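Local structure of membrane lipoprotein family protein (Aeropyrum pernix, 4PEV) at residues Leu333-Ile345 and Pro358-Glu370. The protein binds adenosine and, as a solute-binding lipoprotein of the BMP family, probably delivers nucleosides to an ABC transporter at the cell membrane. Sequence-based numbering, arbitrary orientation.
Sequences LSDEEIIRYFAEI and PEKVVEIVMSQRE
Two successive helices, 336-345 and 358-370, pack roughly antiparallel beside the edge strand 331-333 of the mixed sheet, their axes 8.6 Å apart and 141° between their directions. Ile339 is the knob, seated among Val361, Val362, Val365 and Met366, a selenomethionine in the crystal. With CG1 anti to its own carbonyl carbon (chi1 -70°), Ile339 sends CD1 tip to tip against Met366 CE at 3.4 Å, while its CG2 branch meets Val361 and Val362. At the start of helix 358-370, Ala343 CB lies 3.7 Å from Pro358 CA, and the Arg340 side chain runs at about a right angle to Pro358, CG against its CB (3.9 Å). Farther out, Arg340 NH1 forms a salt bridge with Glu359 OE1 (2.6 Å); guanidinium and carboxylate are nearly coplanar, yet the bond is weak, its N-H...O angle 124°. At the other end, the extended Arg369 grips Ser334 O end-on, NH1 and NH2 each 3.0 Å from it. Arg369 NE binds Ile294 O and NH2 pairs with Glu286, which also bonds Ser334 OG. A leucine in place of Arg369 would probably leave Ser334 O without both donors and Glu286 without its cationic mate. Arg369 thus ties helix 358-370 to two backbone carbonyls beside an apolar helix interface.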
ATOM      1  N   LEU C 333       8.895   5.696  -2.685  1.00 37.22           N
ATOM      2  CA  LEU C 333       8.188   6.884  -2.238  1.00 36.20           C
ATOM      3  C   LEU C 333       7.855   7.755  -3.428  1.00 38.13           C
ATOM      4  O   LEU C 333       8.514   7.735  -4.470  1.00 37.32           O
ATOM      5  CB  LEU C 333       9.027   7.702  -1.262  1.00 36.07           C
ATOM      6  CG  LEU C 333       9.398   7.067   0.079  1.00 36.03           C
ATOM      7  CD1 LEU C 333      10.265   8.030   0.862  1.00 36.15           C
ATOM      8  CD2 LEU C 333       8.171   6.708   0.899  1.00 36.64           C
ATOM      9  N   SER C 334       6.816   8.540  -3.226  1.00 40.37           N
ATOM     10  CA  SER C 334       6.297   9.465  -4.197  1.00 41.39           C
ATOM     11  C   SER C 334       7.301  10.593  -4.498  1.00 43.42           C
ATOM     12  O   SER C 334       7.647  11.348  -3.598  1.00 43.05           O
ATOM     13  CB  SER C 334       5.016  10.036  -3.578  1.00 41.56           C
ATOM     14  OG  SER C 334       4.253  10.768  -4.496  1.00 43.61           O
ATOM     15  N   ASP C 335       7.762  10.717  -5.750  1.00 46.73           N
ATOM     16  CA  ASP C 335       8.595  11.871  -6.185  1.00 47.43           C
ATOM     17  C   ASP C 335       7.849  12.820  -7.166  1.00 46.24           C
ATOM     18  O   ASP C 335       6.685  12.608  -7.456  1.00 43.71           O
ATOM     19  CB  ASP C 335       9.908  11.368  -6.800  1.00 50.80           C
ATOM     20  CG  ASP C 335       9.721  10.775  -8.191  1.00 53.78           C
ATOM     21  OD1 ASP C 335       8.720  11.120  -8.838  1.00 58.30           O
ATOM     22  OD2 ASP C 335      10.569   9.974  -8.646  1.00 53.22           O
ATOM     23  N   GLU C 336       8.523  13.849  -7.685  1.00 48.93           N
ATOM     24  CA  GLU C 336       7.893  14.858  -8.583  1.00 49.33           C
ATOM     25  C   GLU C 336       7.096  14.262  -9.733  1.00 47.48           C
ATOM     26  O   GLU C 336       5.931  14.583  -9.925  1.00 47.25           O
ATOM     27  CB  GLU C 336       8.937  15.805  -9.209  1.00 52.28           C
ATOM     28  CG  GLU C 336       9.470  16.918  -8.309  1.00 55.38           C
ATOM     29  CD  GLU C 336      10.655  16.490  -7.431  1.00 58.67           C
ATOM     30  OE1 GLU C 336      11.498  17.370  -7.134  1.00 56.62           O
ATOM     31  OE2 GLU C 336      10.751  15.291  -7.034  1.00 56.89           O
ATOM     32  N   GLU C 337       7.739  13.406 -10.512  1.00 48.69           N
ATOM     33  CA  GLU C 337       7.131  12.914 -11.741  1.00 50.81           C
ATOM     34  C   GLU C 337       5.956  11.970 -11.461  1.00 46.02           C
ATOM     35  O   GLU C 337       4.924  12.042 -12.131  1.00 46.48           O
ATOM     36  CB  GLU C 337       8.187  12.268 -12.654  1.00 55.67           C
ATOM     37  CG  GLU C 337       8.430  10.782 -12.456  1.00 63.05           C
ATOM     38  CD  GLU C 337       9.147  10.160 -13.641  1.00 72.22           C
ATOM     39  OE1 GLU C 337      10.256  10.636 -13.982  1.00 81.39           O
ATOM     40  OE2 GLU C 337       8.603   9.197 -14.233  1.00 73.20           O
ATOM     41  N   ILE C 338       6.113  11.121 -10.448  1.00 42.43           N
ATOM     42  CA  ILE C 338       5.082  10.153 -10.056  1.00 40.40           C
ATOM     43  C   ILE C 338       3.835  10.924  -9.570  1.00 36.78           C
ATOM     44  O   ILE C 338       2.705  10.569  -9.896  1.00 34.24           O
ATOM     45  CB  ILE C 338       5.548   9.180  -8.934  1.00 41.60           C
ATOM     46  CG1 ILE C 338       6.987   8.648  -9.140  1.00 45.10           C
ATOM     47  CG2 ILE C 338       4.574   8.023  -8.810  1.00 42.32           C
ATOM     48  CD1 ILE C 338       7.137   7.353  -9.923  1.00 47.25           C
ATOM     49  N   ILE C 339       4.066  11.990  -8.807  1.00 33.98           N
ATOM     50  CA  ILE C 339       2.997  12.844  -8.301  1.00 33.35           C
ATOM     51  C   ILE C 339       2.207  13.479  -9.433  1.00 33.35           C
ATOM     52  O   ILE C 339       0.974  13.497  -9.400  1.00 29.06           O
ATOM     53  CB  ILE C 339       3.552  13.963  -7.393  1.00 33.42           C
ATOM     54  CG1 ILE C 339       4.050  13.371  -6.084  1.00 34.30           C
ATOM     55  CG2 ILE C 339       2.488  15.005  -7.067  1.00 32.81           C
ATOM     56  CD1 ILE C 339       4.929  14.305  -5.289  1.00 35.52           C
ATOM     57  N   ARG C 340       2.929  13.998 -10.425  1.00 35.38           N
ATOM     58  CA  ARG C 340       2.298  14.659 -11.558  1.00 36.95           C
ATOM     59  C   ARG C 340       1.579  13.628 -12.431  1.00 34.93           C
ATOM     60  O   ARG C 340       0.510  13.903 -12.945  1.00 33.82           O
ATOM     61  CB  ARG C 340       3.330  15.451 -12.376  1.00 40.86           C
ATOM     62  CG  ARG C 340       2.714  16.343 -13.459  1.00 45.31           C
ATOM     63  CD  ARG C 340       3.733  17.205 -14.211  1.00 48.20           C
ATOM     64  NE  ARG C 340       5.127  16.804 -13.967  1.00 51.57           N
ATOM     65  CZ  ARG C 340       6.040  17.522 -13.297  1.00 55.67           C
ATOM     66  NH1 ARG C 340       5.740  18.720 -12.790  1.00 55.86           N
ATOM     67  NH2 ARG C 340       7.279  17.043 -13.137  1.00 55.85           N
ATOM     68  N   TYR C 341       2.149  12.438 -12.577  1.00 32.82           N
ATOM     69  CA  TYR C 341       1.539  11.395 -13.408  1.00 33.44           C
ATOM     70  C   TYR C 341       0.134  10.995 -12.968  1.00 32.07           C
ATOM     71  O   TYR C 341      -0.783  10.862 -13.794  1.00 29.67           O
ATOM     72  CB  TYR C 341       2.428  10.166 -13.404  1.00 34.63           C
ATOM     73  CG  TYR C 341       1.832   8.946 -14.046  1.00 36.79           C
ATOM     74  CD1 TYR C 341       1.830   8.791 -15.430  1.00 39.61           C
ATOM     75  CD2 TYR C 341       1.317   7.916 -13.267  1.00 38.49           C
ATOM     76  CE1 TYR C 341       1.309   7.648 -16.022  1.00 41.17           C
ATOM     77  CE2 TYR C 341       0.803   6.770 -13.841  1.00 39.57           C
ATOM     78  CZ  TYR C 341       0.794   6.640 -15.215  1.00 41.21           C
ATOM     79  OH  TYR C 341       0.276   5.493 -15.770  1.00 42.33           O
ATOM     80  N   PHE C 342      -0.024  10.793 -11.661  1.00 31.53           N
ATOM     81  CA  PHE C 342      -1.315  10.408 -11.100  1.00 29.39           C
ATOM     82  C   PHE C 342      -2.225  11.580 -11.045  1.00 29.63           C
ATOM     83  O   PHE C 342      -3.427  11.419 -11.145  1.00 30.41           O
ATOM     84  CB  PHE C 342      -1.159   9.792  -9.718  1.00 28.85           C
ATOM     85  CG  PHE C 342      -0.626   8.409  -9.770  1.00 27.41           C
ATOM     86  CD1 PHE C 342      -1.449   7.368 -10.146  1.00 26.86           C
ATOM     87  CD2 PHE C 342       0.711   8.159  -9.513  1.00 27.27           C
ATOM     88  CE1 PHE C 342      -0.954   6.085 -10.238  1.00 27.56           C
ATOM     89  CE2 PHE C 342       1.220   6.877  -9.592  1.00 27.82           C
ATOM     90  CZ  PHE C 342       0.382   5.835  -9.956  1.00 28.05           C
ATOM     91  N   ALA C 343      -1.656  12.766 -10.892  1.00 31.03           N
ATOM     92  CA  ALA C 343      -2.436  13.996 -10.970  1.00 31.32           C
ATOM     93  C   ALA C 343      -2.999  14.199 -12.385  1.00 32.47           C
ATOM     94  O   ALA C 343      -4.148  14.609 -12.533  1.00 34.03           O
ATOM     95  CB  ALA C 343      -1.595  15.188 -10.529  1.00 31.62           C
ATOM     96  N   GLU C 344      -2.195  13.905 -13.410  1.00 33.79           N
ATOM     97  CA  GLU C 344      -2.651  13.898 -14.814  1.00 35.32           C
ATOM     98  C   GLU C 344      -3.815  12.917 -14.987  1.00 34.84           C
ATOM     99  O   GLU C 344      -4.838  13.262 -15.561  1.00 34.48           O
ATOM    100  CB  GLU C 344      -1.500  13.526 -15.779  1.00 38.36           C
ATOM    101  CG  GLU C 344      -0.425  14.618 -15.942  1.00 41.95           C
ATOM    102  CD  GLU C 344       0.919  14.143 -16.535  1.00 44.27           C
ATOM    103  OE1 GLU C 344       1.006  13.007 -17.067  1.00 46.33           O
ATOM    104  OE2 GLU C 344       1.903  14.932 -16.485  1.00 43.57           O
ATOM    105  N   ILE C 345      -3.663  11.699 -14.484  1.00 33.38           N
ATOM    106  CA  ILE C 345      -4.756  10.732 -14.523  1.00 33.16           C
ATOM    107  C   ILE C 345      -6.073  11.293 -13.950  1.00 32.90           C
ATOM    108  O   ILE C 345      -7.108  11.228 -14.606  1.00 32.49           O
ATOM    109  CB  ILE C 345      -4.366   9.433 -13.783  1.00 32.64           C
ATOM    110  CG1 ILE C 345      -3.424   8.620 -14.652  1.00 32.78           C
ATOM    111  CG2 ILE C 345      -5.591   8.596 -13.433  1.00 32.75           C
ATOM    112  CD1 ILE C 345      -2.658   7.564 -13.891  1.00 33.03           C
ATOM    113  N   PRO C 358      -2.295  19.394 -12.443  1.00 35.81           N
ATOM    114  CA  PRO C 358      -1.155  18.530 -12.113  1.00 36.42           C
ATOM    115  C   PRO C 358       0.089  19.304 -11.725  1.00 38.56           C
ATOM    116  O   PRO C 358       0.759  18.930 -10.767  1.00 36.35           O
ATOM    117  CB  PRO C 358      -0.895  17.764 -13.409  1.00 36.48           C
ATOM    118  CG  PRO C 358      -2.190  17.761 -14.122  1.00 36.14           C
ATOM    119  CD  PRO C 358      -2.955  18.982 -13.692  1.00 36.17           C
ATOM    120  N   GLU C 359       0.396  20.374 -12.461  1.00 43.48           N
ATOM    121  CA  GLU C 359       1.555  21.201 -12.133  1.00 46.30           C
ATOM    122  C   GLU C 359       1.401  21.901 -10.753  1.00 46.86           C
ATOM    123  O   GLU C 359       2.345  21.912  -9.938  1.00 43.70           O
ATOM    124  CB  GLU C 359       1.839  22.202 -13.264  1.00 49.30           C
ATOM    125  CG  GLU C 359       3.133  23.013 -13.106  1.00 51.85           C
ATOM    126  CD  GLU C 359       4.306  22.188 -12.583  1.00 55.62           C
ATOM    127  OE1 GLU C 359       4.408  20.990 -12.950  1.00 57.97           O
ATOM    128  OE2 GLU C 359       5.125  22.734 -11.796  1.00 57.19           O
ATOM    129  N   LYS C 360       0.214  22.448 -10.481  1.00 45.31           N
ATOM    130  CA  LYS C 360      -0.043  23.078  -9.188  1.00 46.69           C
ATOM    131  C   LYS C 360       0.008  22.066  -8.025  1.00 44.30           C
ATOM    132  O   LYS C 360       0.455  22.399  -6.937  1.00 43.98           O
ATOM    133  CB  LYS C 360      -1.367  23.863  -9.220  1.00 52.02           C
ATOM    134  CG  LYS C 360      -1.716  24.675  -7.970  1.00 57.55           C
ATOM    135  CD  LYS C 360      -0.542  25.491  -7.399  1.00 66.24           C
ATOM    136  CE  LYS C 360      -0.585  26.981  -7.728  1.00 69.85           C
ATOM    137  NZ  LYS C 360      -1.398  27.743  -6.732  1.00 72.66           N
ATOM    138  N   VAL C 361      -0.414  20.826  -8.258  1.00 42.48           N
ATOM    139  CA  VAL C 361      -0.340  19.790  -7.221  1.00 39.85           C
ATOM    140  C   VAL C 361       1.100  19.536  -6.790  1.00 39.81           C
ATOM    141  O   VAL C 361       1.368  19.400  -5.609  1.00 41.83           O
ATOM    142  CB  VAL C 361      -0.973  18.454  -7.678  1.00 40.05           C
ATOM    143  CG1 VAL C 361      -0.529  17.287  -6.794  1.00 40.07           C
ATOM    144  CG2 VAL C 361      -2.493  18.553  -7.685  1.00 39.44           C
ATOM    145  N   VAL C 362       2.023  19.466  -7.738  1.00 38.86           N
ATOM    146  CA  VAL C 362       3.420  19.227  -7.399  1.00 38.05           C
ATOM    147  C   VAL C 362       4.011  20.405  -6.627  1.00 39.59           C
ATOM    148  O   VAL C 362       4.674  20.212  -5.607  1.00 38.93           O
ATOM    149  CB  VAL C 362       4.282  18.977  -8.644  1.00 38.18           C
ATOM    150  CG1 VAL C 362       5.734  18.729  -8.254  1.00 39.54           C
ATOM    151  CG2 VAL C 362       3.767  17.780  -9.411  1.00 38.99           C
ATOM    152  N   GLU C 363       3.771  21.625  -7.103  1.00 42.07           N
ATOM    153  CA  GLU C 363       4.308  22.815  -6.423  1.00 42.97           C
ATOM    154  C   GLU C 363       3.940  22.821  -4.940  1.00 40.26           C
ATOM    155  O   GLU C 363       4.786  23.105  -4.087  1.00 38.64           O
ATOM    156  CB  GLU C 363       3.818  24.105  -7.081  1.00 45.41           C
ATOM    157  CG  GLU C 363       4.464  24.395  -8.431  1.00 48.96           C
ATOM    158  CD  GLU C 363       3.721  25.469  -9.222  1.00 53.28           C
ATOM    159  OE1 GLU C 363       2.893  26.210  -8.624  1.00 53.84           O
ATOM    160  OE2 GLU C 363       3.956  25.559 -10.451  1.00 54.24           O
ATOM    161  N   ILE C 364       2.687  22.479  -4.647  1.00 36.74           N
ATOM    162  CA  ILE C 364       2.191  22.515  -3.282  1.00 34.76           C
ATOM    163  C   ILE C 364       2.787  21.425  -2.406  1.00 34.79           C
ATOM    164  O   ILE C 364       3.076  21.674  -1.250  1.00 37.43           O
ATOM    165  CB  ILE C 364       0.658  22.407  -3.209  1.00 33.45           C
ATOM    166  CG1 ILE C 364      -0.007  23.569  -3.956  1.00 31.04           C
ATOM    167  CG2 ILE C 364       0.200  22.379  -1.748  1.00 32.93           C
ATOM    168  CD1 ILE C 364      -1.517  23.489  -3.989  1.00 30.52           C
ATOM    169  N   VAL C 365       2.972  20.224  -2.926  1.00 34.99           N
ATOM    170  CA  VAL C 365       3.522  19.163  -2.093  1.00 36.68           C
ATOM    171  C   VAL C 365       4.978  19.482  -1.767  1.00 39.83           C
ATOM    172  O   VAL C 365       5.408  19.346  -0.621  1.00 41.55           O
ATOM    173  CB  VAL C 365       3.441  17.773  -2.756  1.00 36.28           C
ATOM    174  CG1 VAL C 365       4.075  16.720  -1.857  1.00 35.70           C
ATOM    175  CG2 VAL C 365       2.001  17.394  -3.075  1.00 35.47           C
HETATM  176  N   MSE C 366       5.730  19.920  -2.773  1.00 42.92           N
HETATM  177  CA  MSE C 366       7.157  20.208  -2.609  1.00 43.61           C
HETATM  178  C   MSE C 366       7.340  21.355  -1.669  1.00 42.66           C
HETATM  179  O   MSE C 366       8.345  21.436  -0.957  1.00 47.01           O
HETATM  180  CB  MSE C 366       7.806  20.588  -3.935  1.00 47.05           C
HETATM  181  CG  MSE C 366       7.795  19.467  -4.972  1.00 51.94           C
HETATM  182 SE   MSE C 366       8.587  17.798  -4.266  1.00 61.62          SE
HETATM  183  CE  MSE C 366       7.563  16.435  -5.257  1.00 58.31           C
ATOM    184  N   SER C 367       6.368  22.256  -1.661  1.00 38.57           N
ATOM    185  CA  SER C 367       6.371  23.373  -0.742  1.00 36.93           C
ATOM    186  C   SER C 367       6.305  22.861   0.682  1.00 34.86           C
ATOM    187  O   SER C 367       7.072  23.305   1.521  1.00 35.65           O
ATOM    188  CB  SER C 367       5.179  24.283  -1.033  1.00 38.14           C
ATOM    189  OG  SER C 367       5.221  25.450  -0.256  1.00 39.08           O
ATOM    190  N   GLN C 368       5.420  21.899   0.935  1.00 33.53           N
ATOM    191  CA  GLN C 368       5.178  21.359   2.295  1.00 33.74           C
ATOM    192  C   GLN C 368       6.270  20.404   2.803  1.00 34.13           C
ATOM    193  O   GLN C 368       6.505  20.298   4.006  1.00 33.18           O
ATOM    194  CB  GLN C 368       3.832  20.635   2.341  1.00 33.09           C
ATOM    195  CG  GLN C 368       2.635  21.515   1.994  1.00 32.84           C
ATOM    196  CD  GLN C 368       2.120  22.300   3.183  1.00 32.57           C
ATOM    197  OE1 GLN C 368       2.725  23.272   3.623  1.00 33.03           O
ATOM    198  NE2 GLN C 368       1.001  21.870   3.717  1.00 33.68           N
ATOM    199  N   ARG C 369       6.911  19.697   1.882  1.00 35.41           N
ATOM    200  CA  ARG C 369       8.058  18.865   2.205  1.00 36.97           C
ATOM    201  C   ARG C 369       9.285  19.698   2.583  1.00 41.28           C
ATOM    202  O   ARG C 369      10.090  19.264   3.404  1.00 40.78           O
ATOM    203  CB  ARG C 369       8.397  17.988   1.013  1.00 36.72           C
ATOM    204  CG  ARG C 369       7.320  16.970   0.681  1.00 37.36           C
ATOM    205  CD  ARG C 369       7.811  15.992  -0.371  1.00 36.55           C
ATOM    206  NE  ARG C 369       6.771  15.072  -0.807  1.00 36.17           N
ATOM    207  CZ  ARG C 369       6.951  14.115  -1.713  1.00 36.87           C
ATOM    208  NH1 ARG C 369       8.144  13.944  -2.279  1.00 36.88           N
ATOM    209  NH2 ARG C 369       5.932  13.330  -2.065  1.00 36.21           N
ATOM    210  N   GLU C 370       9.453  20.867   1.953  1.00 45.50           N
ATOM    211  CA  GLU C 370      10.459  21.848   2.394  1.00 47.49           C
ATOM    212  C   GLU C 370      10.152  22.331   3.815  1.00 41.60           C
ATOM    213  O   GLU C 370      11.057  22.484   4.610  1.00 38.91           O
ATOM    214  CB  GLU C 370      10.526  23.060   1.451  1.00 55.76           C
ATOM    215  CG  GLU C 370      11.228  22.809   0.112  1.00 65.55           C
ATOM    216  CD  GLU C 370      10.809  23.792  -0.999  1.00 74.56           C
ATOM    217  OE1 GLU C 370       9.972  24.690  -0.738  1.00 80.75           O
ATOM    218  OE2 GLU C 370      11.302  23.661  -2.149  1.00 74.12           O
TER